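Local structure of GDP-perosamine synthase (Caulobacter crescentus, 3BN1) at residues 67-72 and 196-201; 93-96 and 101-104; 134-139 and 289-294; 321-324 and 328-331. The protein catalyses the pyridoxal-phosphate-dependent transfer of an amino group from L-glutamate to GDP-4-keto-6-deoxy-D-mannose, making GDP-perosamine for the bacterial O-antigen. One frame throughout, in Å; residues are numbered along the deposited sequence.

Contact 1. Residues 67-72 and 196-201; sequences HLALVA and GMITTN
Leu68 O accepts the helical backbone bond from Ala72 N at 2.9 Å; that carbonyl is engaged inside helix 62-72, and the residue meets Ile198 through its hydrocarbon side chain. The methyl CD2 of Leu68 comes within 3.5 Å of Ile198 CD1. Behind it, CG of Leu68 stands 3.7 Å from the same CD1, so one isoleucine methyl is pressed against the CB-CG-CD2 side of the leucine, whose other methyl, CD1, is turned away. The two side chains cross at about a right angle. Ala69, the next residue along the helix, supplies the second half of the seat: its CB is 4.1 Å from Ile198 CD1 and equally far from the branch methyl CG2. Its backbone N is also near, 3.9 Å from CD1.

The torsions of Ile198 explain this double reach. CG1 is anti to the carbonyl carbon (chi1 -51°) and the chain then runs on extended (chi2 168°), which carries CD1 away from the strand into the angle between Leu68 and Ala69. Around the pair, Leu212 packs on Leu68 and Met209 on Ile198, both from helix 203-213, while Cys179 of strand 179-183 touches Ala69. Strand 196-200 itself is held by backbone bonds to strands 55-59 and 179-183, so Ile198 projects from within the large mixed sheet characteristic of fold type I aminotransferases.

All three residues are buried, and they meet almost wholly through aliphatic carbon, which makes this helix-on-sheet packing dependent on apolar shape and on burial, while Leu68 O is bonded within the helix and the Ile198 backbone pairs with Ile57 within the sheet.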
loop_
_atom_site.group_PDB
_atom_site.type_symbol
_atom_site.label_atom_id
_atom_site.label_comp_id
_atom_site.label_asym_id
_atom_site.label_seq_id
_atom_site.Cartn_x
_atom_site.Cartn_y
_atom_site.Cartn_z
ATOM N N HIS A 67 -3.867 -0.510 9.842
ATOM C CA HIS A 67 -5.006 -1.296 9.380
ATOM C C HIS A 67 -4.704 -2.782 9.554
ATOM O O HIS A 67 -5.501 -3.525 10.135
ATOM C CB HIS A 67 -5.401 -0.974 7.876
ATOM C CG HIS A 67 -6.625 -1.715 7.377
ATOM N ND1 HIS A 67 -6.858 -1.986 6.040
ATOM C CD2 HIS A 67 -7.708 -2.201 8.045
ATOM C CE1 HIS A 67 -8.011 -2.637 5.915
ATOM N NE2 HIS A 67 -8.545 -2.780 7.119
ATOM N N LEU A 68 -3.560 -3.207 9.029
ATOM C CA LEU A 68 -3.215 -4.594 9.120
ATOM C C LEU A 68 -3.220 -5.090 10.578
ATOM O O LEU A 68 -3.786 -6.139 10.902
ATOM C CB LEU A 68 -1.829 -4.815 8.502
ATOM C CG LEU A 68 -1.303 -6.254 8.545
ATOM C CD1 LEU A 68 -2.267 -7.178 7.745
ATOM C CD2 LEU A 68 0.060 -6.235 7.893
ATOM N N ALA A 69 -2.543 -4.378 11.478
ATOM C CA ALA A 69 -2.478 -4.879 12.865
ATOM C C ALA A 69 -3.880 -4.980 13.515
ATOM O O ALA A 69 -4.203 -5.914 14.276
ATOM C CB ALA A 69 -1.569 -3.925 13.669
ATOM N N LEU A 70 -4.746 -3.996 13.253
ATOM C CA LEU A 70 -6.080 -4.029 13.871
ATOM C C LEU A 70 -6.843 -5.246 13.351
ATOM O O LEU A 70 -7.530 -5.966 14.077
ATOM C CB LEU A 70 -6.869 -2.812 13.444
ATOM C CG LEU A 70 -6.326 -1.557 14.112
ATOM C CD1 LEU A 70 -6.887 -0.264 13.499
ATOM C CD2 LEU A 70 -6.438 -1.564 15.675
ATOM N N VAL A 71 -6.771 -5.431 12.038
ATOM C CA VAL A 71 -7.514 -6.552 11.469
ATOM C C VAL A 71 -6.982 -7.855 12.092
ATOM O O VAL A 71 -7.771 -8.685 12.573
ATOM C CB VAL A 71 -7.444 -6.567 9.947
ATOM C CG1 VAL A 71 -8.085 -7.872 9.421
ATOM C CG2 VAL A 71 -8.209 -5.317 9.337
ATOM N N ALA A 72 -5.657 -8.002 12.167
ATOM C CA ALA A 72 -5.006 -9.175 12.796
ATOM C C ALA A 72 -5.450 -9.389 14.234
ATOM O O ALA A 72 -5.737 -10.504 14.632
ATOM C CB ALA A 72 -3.502 -9.033 12.782
ATOM N N GLY A 196 6.410 0.986 6.292
ATOM C CA GLY A 196 5.823 0.903 7.634
ATOM C C GLY A 196 6.302 -0.427 8.281
ATOM O O GLY A 196 6.884 -1.319 7.641
ATOM N N MET A 197 6.027 -0.607 9.548
ATOM C CA MET A 197 6.396 -1.866 10.134
ATOM C C MET A 197 5.459 -2.124 11.311
ATOM O O MET A 197 5.003 -1.189 11.987
ATOM C CB MET A 197 7.828 -1.718 10.667
ATOM C CG MET A 197 8.382 -2.983 11.382
ATOM S SD MET A 197 9.112 -4.031 10.057
ATOM C CE MET A 197 10.547 -3.207 9.492
ATOM N N ILE A 198 5.186 -3.400 11.574
ATOM C CA ILE A 198 4.451 -3.775 12.804
ATOM C C ILE A 198 5.405 -4.587 13.686
ATOM O O ILE A 198 6.088 -5.496 13.172
ATOM C CB ILE A 198 3.210 -4.696 12.547
ATOM C CG1 ILE A 198 2.326 -4.084 11.456
ATOM C CG2 ILE A 198 2.427 -5.009 13.863
ATOM C CD1 ILE A 198 1.283 -5.053 10.956
ATOM N N THR A 199 5.383 -4.332 15.002
ATOM C CA THR A 199 6.193 -5.094 15.935
ATOM C C THR A 199 5.284 -5.784 16.956
ATOM O O THR A 199 4.194 -5.306 17.266
ATOM C CB THR A 199 7.257 -4.245 16.645
ATOM O OG1 THR A 199 6.615 -3.174 17.319
ATOM C CG2 THR A 199 8.298 -3.700 15.678
ATOM N N THR A 200 5.683 -6.997 17.315
ATOM C CA THR A 200 4.945 -7.785 18.251
ATOM C C THR A 200 5.728 -8.942 18.823
ATOM O O THR A 200 6.696 -9.409 18.242
ATOM C CB THR A 200 3.613 -8.304 17.685
ATOM O OG1 THR A 200 2.821 -8.810 18.769
ATOM C CG2 THR A 200 3.835 -9.471 16.665
ATOM N N ASN A 201 5.337 -9.371 20.018
ATOM C CA ASN A 201 6.010 -10.536 20.575
ATOM C C ASN A 201 5.182 -11.798 20.376
ATOM O O ASN A 201 5.741 -12.870 20.405
ATOM C CB ASN A 201 6.390 -10.348 22.049
ATOM C CG ASN A 201 7.662 -9.480 22.221
ATOM O OD1 ASN A 201 8.712 -9.763 21.640
ATOM N ND2 ASN A 201 7.536 -8.390 22.966
#

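Contact 2. Residues 93-96 and 101-104; sequences NSVT and TPVL
Val95 and Pro102 bring most of the buried surface to this contact, and Thr101 adds its carbonyl carbon, at the peptide bond to Pro102. On the Val95 side the touching group is one methyl: Val95 CG1 lies 3.7 Å from Thr101 C and equally close to Pro102 N, set against the peptide linkage that joins the two residues. From there it also reaches the proline ring, 3.9 Å to Pro102 CG and 4.1 Å to Pro102 CD. With CG1 placed opposite the backbone N (chi1 169°), this branch of the valine leads outward from helix 90-98 to the strand.

Thr101 takes part through its main chain, since its CB points away from the helix. Pro102 presents CG, which is met from a second direction by Thr96 OG1 at 4.0 Å, a van der Waals approach. The polar end of Thr96 is committed elsewhere: OG1 is hydrogen-bonded to Tyr329 OH and makes a further weak bond to Ala92 O one turn back in its own helix.

The contact joins helix 90-98 to the second strand of a beta-alpha-beta crossover formed by strands 80-84 and 101-105, and Val81 of the first strand and Leu70 of helix 62-72 also pack on Val95. Val228 of the second subunit touches Thr96, bringing the dimer partner up against this helix.

Proline contributes no amide N-H, so Val95 faces carbon and a peptide N without a proton to satisfy. The methyl thus rests on a peptide nitrogen that has nothing to donate, and the nearby threonine hydroxyl turns its bonding to other partners.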
loop_
_atom_site.group_PDB
_atom_site.type_symbol
_atom_site.label_atom_id
_atom_site.label_comp_id
_atom_site.label_asym_id
_atom_site.label_seq_id
_atom_site.Cartn_x
_atom_site.Cartn_y
_atom_site.Cartn_z
ATOM N N ASN A 93 -8.466 6.667 11.056
ATOM C CA ASN A 93 -8.937 6.056 9.799
ATOM C C ASN A 93 -8.760 4.574 9.802
ATOM O O ASN A 93 -9.596 3.795 9.322
ATOM C CB ASN A 93 -8.240 6.610 8.519
ATOM C CG ASN A 93 -8.679 8.054 8.210
ATOM O OD1 ASN A 93 -9.712 8.530 8.707
ATOM N ND2 ASN A 93 -7.913 8.739 7.354
ATOM N N SER A 94 -7.624 4.163 10.371
ATOM C CA SER A 94 -7.305 2.735 10.460
ATOM C C SER A 94 -8.423 1.915 11.151
ATOM O O SER A 94 -8.770 0.809 10.730
ATOM C CB SER A 94 -5.884 2.520 11.064
ATOM O OG SER A 94 -5.812 2.754 12.469
ATOM N N VAL A 95 -9.063 2.504 12.166
ATOM C CA VAL A 95 -10.137 1.845 12.911
ATOM C C VAL A 95 -11.374 1.869 12.013
ATOM O O VAL A 95 -12.091 0.871 11.824
ATOM C CB VAL A 95 -10.397 2.614 14.237
ATOM C CG1 VAL A 95 -11.677 2.208 15.004
ATOM C CG2 VAL A 95 -9.139 2.618 15.096
ATOM N N THR A 96 -11.520 3.020 11.387
ATOM C CA THR A 96 -12.620 3.191 10.500
ATOM C C THR A 96 -12.591 2.128 9.450
ATOM O O THR A 96 -13.632 1.609 9.114
ATOM C CB THR A 96 -12.569 4.554 9.855
ATOM O OG1 THR A 96 -13.002 5.483 10.851
ATOM C CG2 THR A 96 -13.635 4.664 8.727
ATOM N N THR A 101 -15.498 1.637 15.488
ATOM C CA THR A 101 -15.729 3.005 15.984
ATOM C C THR A 101 -14.608 3.567 16.874
ATOM O O THR A 101 -14.331 3.086 17.982
ATOM C CB THR A 101 -16.991 2.969 16.810
ATOM O OG1 THR A 101 -18.076 2.496 15.978
ATOM C CG2 THR A 101 -17.246 4.304 17.352
ATOM N N PRO A 102 -14.028 4.667 16.424
ATOM C CA PRO A 102 -12.978 5.382 17.152
ATOM C C PRO A 102 -13.700 6.043 18.359
ATOM O O PRO A 102 -14.833 6.532 18.233
ATOM C CB PRO A 102 -12.569 6.452 16.130
ATOM C CG PRO A 102 -12.995 5.886 14.838
ATOM C CD PRO A 102 -14.307 5.315 15.132
ATOM N N VAL A 103 -13.067 6.038 19.535
ATOM C CA VAL A 103 -13.609 6.661 20.756
ATOM C C VAL A 103 -12.493 7.540 21.259
ATOM O O VAL A 103 -11.422 7.082 21.732
ATOM C CB VAL A 103 -14.049 5.620 21.808
ATOM C CG1 VAL A 103 -14.455 6.296 23.171
ATOM C CG2 VAL A 103 -15.204 4.789 21.223
ATOM N N LEU A 104 -12.740 8.827 21.054
ATOM C CA LEU A 104 -11.748 9.823 21.218
ATOM C C LEU A 104 -11.553 10.147 22.658
ATOM O O LEU A 104 -12.507 10.218 23.423
ATOM C CB LEU A 104 -12.063 11.126 20.431
ATOM C CG LEU A 104 -12.353 11.025 18.922
ATOM C CD1 LEU A 104 -12.630 12.363 18.283
ATOM C CD2 LEU A 104 -11.171 10.315 18.229
#

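Contact 3. Residues 134-139 and 289-294; sequences HLYGQI and MYTVRL
Tyr136 lays one face of its ring against Thr291, whose OG1 stands 3.5 Å above the ring plane and is displaced toward the rim on the CG side. The nearest ring atoms are CG and CD2 of Tyr136, each 3.5 Å from Thr291 OG1, while the methyl CG2 of Thr291 approaches Tyr136 CE2 at 4.1 Å. Thr291 runs roughly perpendicular to the tyrosine side chain. On the opposite face lies CB of Leu135, 4.0 Å above the plane, so the ring is sandwiched between its own neighbour in sequence and the strand.

Met289 comes in obliquely, its CB 3.9 Å from Tyr136 CD1, and its carbonyl O is 3.6 Å from Tyr136 CB. With its ring carbon CG on the backbone N side (chi1 -53°), the tyrosine swings its ring across to both partners. The Thr291 hydroxyl has its hydrogen bonding elsewhere. Gly137, directly after the tyrosine, adopts backbone angles that demand glycine and lets the loop turn back. The side chain of Met289 lies about 5 Å from the bound 2-oxoglutarate, and Trp288 just before it lines that pocket.

Within the fold, the loop between strand 127-130 and helix 142-151 thus meets strand 290-294 of the smaller antiparallel sheet. Asn349, on the adjoining strand 347-350, touches both Tyr136 and Met289.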
loop_
_atom_site.group_PDB
_atom_site.type_symbol
_atom_site.label_atom_id
_atom_site.label_comp_id
_atom_site.label_asym_id
_atom_site.label_seq_id
_atom_site.Cartn_x
_atom_site.Cartn_y
_atom_site.Cartn_z
ATOM N N HIS A 134 2.448 7.904 20.232
ATOM C CA HIS A 134 3.646 8.565 20.785
ATOM C C HIS A 134 3.995 9.802 19.912
ATOM O O HIS A 134 4.843 9.765 19.044
ATOM C CB HIS A 134 4.818 7.544 20.915
ATOM C CG HIS A 134 4.432 6.222 21.515
ATOM N ND1 HIS A 134 3.644 6.113 22.641
ATOM C CD2 HIS A 134 4.847 4.957 21.237
ATOM C CE1 HIS A 134 3.508 4.839 22.972
ATOM N NE2 HIS A 134 4.252 4.114 22.153
ATOM N N LEU A 135 3.316 10.921 20.168
ATOM C CA LEU A 135 3.484 12.104 19.347
ATOM C C LEU A 135 4.842 12.784 19.463
ATOM O O LEU A 135 5.349 12.957 20.574
ATOM C CB LEU A 135 2.413 13.085 19.767
ATOM C CG LEU A 135 1.002 12.870 19.244
ATOM C CD1 LEU A 135 0.161 14.134 19.627
ATOM C CD2 LEU A 135 1.046 12.618 17.728
ATOM N N TYR A 136 5.381 13.234 18.327
ATOM C CA TYR A 136 6.642 13.980 18.311
ATOM C C TYR A 136 7.899 13.210 18.745
ATOM O O TYR A 136 9.035 13.719 18.707
ATOM C CB TYR A 136 6.429 15.320 19.020
ATOM C CG TYR A 136 5.239 15.981 18.360
ATOM C CD1 TYR A 136 5.073 15.836 16.976
ATOM C CD2 TYR A 136 4.213 16.511 19.099
ATOM C CE1 TYR A 136 3.972 16.276 16.329
ATOM C CE2 TYR A 136 3.100 17.037 18.454
ATOM C CZ TYR A 136 3.000 16.914 17.078
ATOM O OH TYR A 136 1.918 17.403 16.397
ATOM N N GLY A 137 7.700 11.942 19.071
ATOM C CA GLY A 137 8.861 11.139 19.459
ATOM C C GLY A 137 8.890 10.826 20.935
ATOM O O GLY A 137 9.887 10.305 21.460
ATOM N N GLN A 138 7.800 11.149 21.620
ATOM C CA GLN A 138 7.735 10.919 23.053
ATOM C C GLN A 138 6.707 9.827 23.335
ATOM O O GLN A 138 5.521 10.016 22.992
ATOM C CB GLN A 138 7.249 12.208 23.755
ATOM C CG GLN A 138 7.163 12.105 25.261
ATOM C CD GLN A 138 7.360 13.415 26.013
ATOM O OE1 GLN A 138 8.083 13.417 27.036
ATOM N NE2 GLN A 138 6.826 14.536 25.492
ATOM N N ILE A 139 7.129 8.773 24.050
ATOM C CA ILE A 139 6.191 7.666 24.465
ATOM C C ILE A 139 5.133 8.108 25.490
ATOM O O ILE A 139 5.445 8.834 26.441
ATOM C CB ILE A 139 7.000 6.420 24.927
ATOM C CG1 ILE A 139 7.830 5.866 23.734
ATOM C CG2 ILE A 139 6.085 5.350 25.524
ATOM C CD1 ILE A 139 8.863 4.791 24.018
ATOM N N MET A 289 9.839 15.980 16.047
ATOM C CA MET A 289 9.648 17.400 15.824
ATOM C C MET A 289 9.724 18.079 17.165
ATOM O O MET A 289 9.161 17.539 18.140
ATOM C CB MET A 289 8.210 17.588 15.367
ATOM C CG MET A 289 7.982 16.845 14.069
ATOM S SD MET A 289 7.665 17.943 12.745
ATOM C CE MET A 289 5.901 17.558 12.708
ATOM N N TYR A 290 10.389 19.239 17.175
ATOM C CA TYR A 290 10.491 20.129 18.340
ATOM C C TYR A 290 9.249 21.051 18.361
ATOM O O TYR A 290 9.063 21.862 17.444
ATOM C CB TYR A 290 11.818 20.896 18.303
ATOM C CG TYR A 290 12.087 21.661 19.548
ATOM C CD1 TYR A 290 11.508 22.956 19.740
ATOM C CD2 TYR A 290 12.908 21.113 20.544
ATOM C CE1 TYR A 290 11.785 23.701 20.910
ATOM C CE2 TYR A 290 13.199 21.861 21.714
ATOM C CZ TYR A 290 12.616 23.117 21.900
ATOM O OH TYR A 290 12.933 23.774 23.078
ATOM N N THR A 291 8.342 20.795 19.321
ATOM C CA THR A 291 7.023 21.416 19.347
ATOM C C THR A 291 6.819 22.406 20.497
ATOM O O THR A 291 6.920 22.035 21.655
ATOM C CB THR A 291 5.881 20.292 19.312
ATOM O OG1 THR A 291 6.039 19.412 18.180
ATOM C CG2 THR A 291 4.440 20.858 19.269
ATOM N N VAL A 292 6.555 23.679 20.181
ATOM C CA VAL A 292 6.280 24.663 21.225
ATOM C C VAL A 292 4.786 25.003 21.161
ATOM O O VAL A 292 4.113 24.686 20.164
ATOM C CB VAL A 292 7.001 26.035 21.014
ATOM C CG1 VAL A 292 8.511 25.989 21.176
ATOM C CG2 VAL A 292 6.646 26.710 19.710
ATOM N N ARG A 293 4.287 25.673 22.205
ATOM C CA ARG A 293 2.920 26.184 22.218
ATOM C C ARG A 293 3.185 27.660 22.421
ATOM O O ARG A 293 4.011 28.098 23.252
ATOM C CB ARG A 293 1.981 25.602 23.294
ATOM C CG ARG A 293 1.929 24.076 23.176
ATOM C CD ARG A 293 1.059 23.423 24.246
ATOM N NE ARG A 293 -0.261 24.011 24.241
ATOM C CZ ARG A 293 -1.244 23.760 25.110
ATOM N NH1 ARG A 293 -1.074 22.870 26.072
ATOM N NH2 ARG A 293 -2.401 24.421 25.014
ATOM N N LEU A 294 2.571 28.401 21.518
ATOM C CA LEU A 294 2.711 29.826 21.511
ATOM C C LEU A 294 2.168 30.366 22.804
ATOM O O LEU A 294 1.195 29.842 23.376
ATOM C CB LEU A 294 1.986 30.441 20.310
ATOM C CG LEU A 294 2.583 29.987 18.980
ATOM C CD1 LEU A 294 2.343 31.122 18.041
ATOM C CD2 LEU A 294 4.068 29.601 19.027
#

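Contact 4. Residues 321-324 and 328-331; sequences HPMH and PYAH
Met323 and Tyr329 form the tight half of this contact, lying side by side and pointing the same way. Their CB atoms are 3.8 Å apart, and Met323 O is 3.3 Å from Tyr329 CB. Farther out, Met323 SD reaches to 4.0 Å from Tyr329 CD2 in a Met-aromatic contact, oblique to the ring, with the sulfur 53° off the ring normal. The methionine chain, bent at both of its outer torsions, curls its end away from the other segment after bringing the sulfur near. Pro328 CB lies over one face of the same ring, toward its rim.

Between the two backbones, CA-H...O contacts run in both directions. His324 CA points at Tyr329 O at 3.5 Å, and Ala330 CA returns the contact to His324 O at 3.3 Å, both nearly straight at the hydrogen (166° and 164°). This reciprocal pair stitches the chain across the turn between the segments.

The loose side is the Ala330 side chain: the residue is exposed, and its CB lies 3.9 Å from His324 O. The imidazole of His324, by contrast, is led off to other partners: ND1 bonds to Ser85 OG and NE2 to Glu341 OE2.

The whole turn lies in the loop between strand 317-318 and helix 338-346, the helix that carries Glu341. Tyr329 OH is hydrogen-bonded to Asn93 on helix 90-98, Leu104 of strand 101-105 packs on Met323 and His324, and Phe225 and Val228 of the second subunit close over Pro328 and Tyr329.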
loop_
_atom_site.group_PDB
_atom_site.type_symbol
_atom_site.label_atom_id
_atom_site.label_comp_id
_atom_site.label_asym_id
_atom_site.label_seq_id
_atom_site.Cartn_x
_atom_site.Cartn_y
_atom_site.Cartn_z
ATOM N N HIS A 321 -4.626 18.859 13.649
ATOM C CA HIS A 321 -5.958 19.338 14.039
ATOM C C HIS A 321 -6.608 18.187 14.725
ATOM O O HIS A 321 -6.573 17.081 14.185
ATOM C CB HIS A 321 -6.852 19.693 12.822
ATOM C CG HIS A 321 -6.294 20.772 11.963
ATOM N ND1 HIS A 321 -5.614 21.854 12.484
ATOM C CD2 HIS A 321 -6.258 20.913 10.616
ATOM C CE1 HIS A 321 -5.176 22.614 11.496
ATOM N NE2 HIS A 321 -5.571 22.079 10.354
ATOM N N PRO A 322 -7.276 18.448 15.854
ATOM C CA PRO A 322 -7.965 17.369 16.535
ATOM C C PRO A 322 -8.973 16.721 15.551
ATOM O O PRO A 322 -9.649 17.412 14.786
ATOM C CB PRO A 322 -8.671 18.101 17.682
ATOM C CG PRO A 322 -7.760 19.229 18.045
ATOM C CD PRO A 322 -7.212 19.677 16.686
ATOM N N MET A 323 -9.120 15.410 15.629
ATOM C CA MET A 323 -10.032 14.724 14.702
ATOM C C MET A 323 -11.427 15.310 14.724
ATOM O O MET A 323 -12.122 15.390 13.716
ATOM C CB MET A 323 -10.288 13.292 15.202
ATOM C CG MET A 323 -9.019 12.439 15.250
ATOM S SD MET A 323 -8.280 12.075 13.641
ATOM C CE MET A 323 -7.376 13.785 13.288
ATOM N N HIS A 324 -11.907 15.494 15.942
ATOM C CA HIS A 324 -13.299 15.883 16.129
ATOM C C HIS A 324 -13.594 17.247 15.525
ATOM O O HIS A 324 -14.729 17.716 15.565
ATOM C CB HIS A 324 -13.734 15.729 17.666
ATOM C CG HIS A 324 -13.163 16.777 18.572
ATOM N ND1 HIS A 324 -11.813 16.838 18.861
ATOM C CD2 HIS A 324 -13.721 17.868 19.166
ATOM C CE1 HIS A 324 -11.572 17.894 19.623
ATOM N NE2 HIS A 324 -12.714 18.541 19.820
ATOM N N PRO A 328 -14.546 14.391 8.802
ATOM C CA PRO A 328 -14.770 12.969 8.981
ATOM C C PRO A 328 -15.117 12.533 10.405
ATOM O O PRO A 328 -15.801 11.532 10.565
ATOM C CB PRO A 328 -13.513 12.306 8.413
ATOM C CG PRO A 328 -12.752 13.317 7.857
ATOM C CD PRO A 328 -13.237 14.681 8.188
ATOM N N TYR A 329 -14.665 13.239 11.438
ATOM C CA TYR A 329 -14.872 12.764 12.806
ATOM C C TYR A 329 -15.580 13.745 13.711
ATOM O O TYR A 329 -15.618 13.594 14.934
ATOM C CB TYR A 329 -13.505 12.402 13.416
ATOM C CG TYR A 329 -12.962 11.188 12.669
ATOM C CD1 TYR A 329 -13.668 9.971 12.670
ATOM C CD2 TYR A 329 -11.802 11.280 11.892
ATOM C CE1 TYR A 329 -13.224 8.898 11.851
ATOM C CE2 TYR A 329 -11.361 10.220 11.104
ATOM C CZ TYR A 329 -12.085 9.032 11.082
ATOM O OH TYR A 329 -11.693 7.951 10.341
ATOM N N ALA A 330 -16.167 14.748 13.087
ATOM C CA ALA A 330 -16.839 15.788 13.835
ATOM C C ALA A 330 -17.981 15.169 14.637
ATOM O O ALA A 330 -18.374 15.657 15.696
ATOM C CB ALA A 330 -17.367 16.811 12.863
ATOM N N HIS A 331 -18.476 14.044 14.130
ATOM C CA HIS A 331 -19.550 13.321 14.786
ATOM C C HIS A 331 -19.098 12.604 16.085
ATOM O O HIS A 331 -19.912 12.099 16.871
ATOM C CB HIS A 331 -20.161 12.333 13.756
ATOM C CG HIS A 331 -19.269 11.201 13.368
ATOM N ND1 HIS A 331 -18.275 11.324 12.428
ATOM C CD2 HIS A 331 -19.252 9.905 13.767
ATOM C CE1 HIS A 331 -17.690 10.152 12.248
ATOM N NE2 HIS A 331 -18.248 9.279 13.069
#

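Overall arrangement
Contacts 1 and 2 both reach the seven-stranded mixed sheet, their centres about 16 Å apart, and touch where Leu70 of helix 62-72 packs on helix 90-98. Contact 2 is nested in the loop closed by contact 1, which crosses contact 3 along the chain. Contact 4 comes last in sequence yet lies about 11 Å, centre to centre, from contact 2, joined to it through the Tyr329 hydroxyl. Contact 3 stands apart, about 24 Å from contact 1 between centres, near 2-oxoglutarate. Contacts 1 and 2 thus pack helices on the large sheet, contact 3 joins one of its loops to the smaller antiparallel sheet, and contacts 2 and 4 border the second subunit.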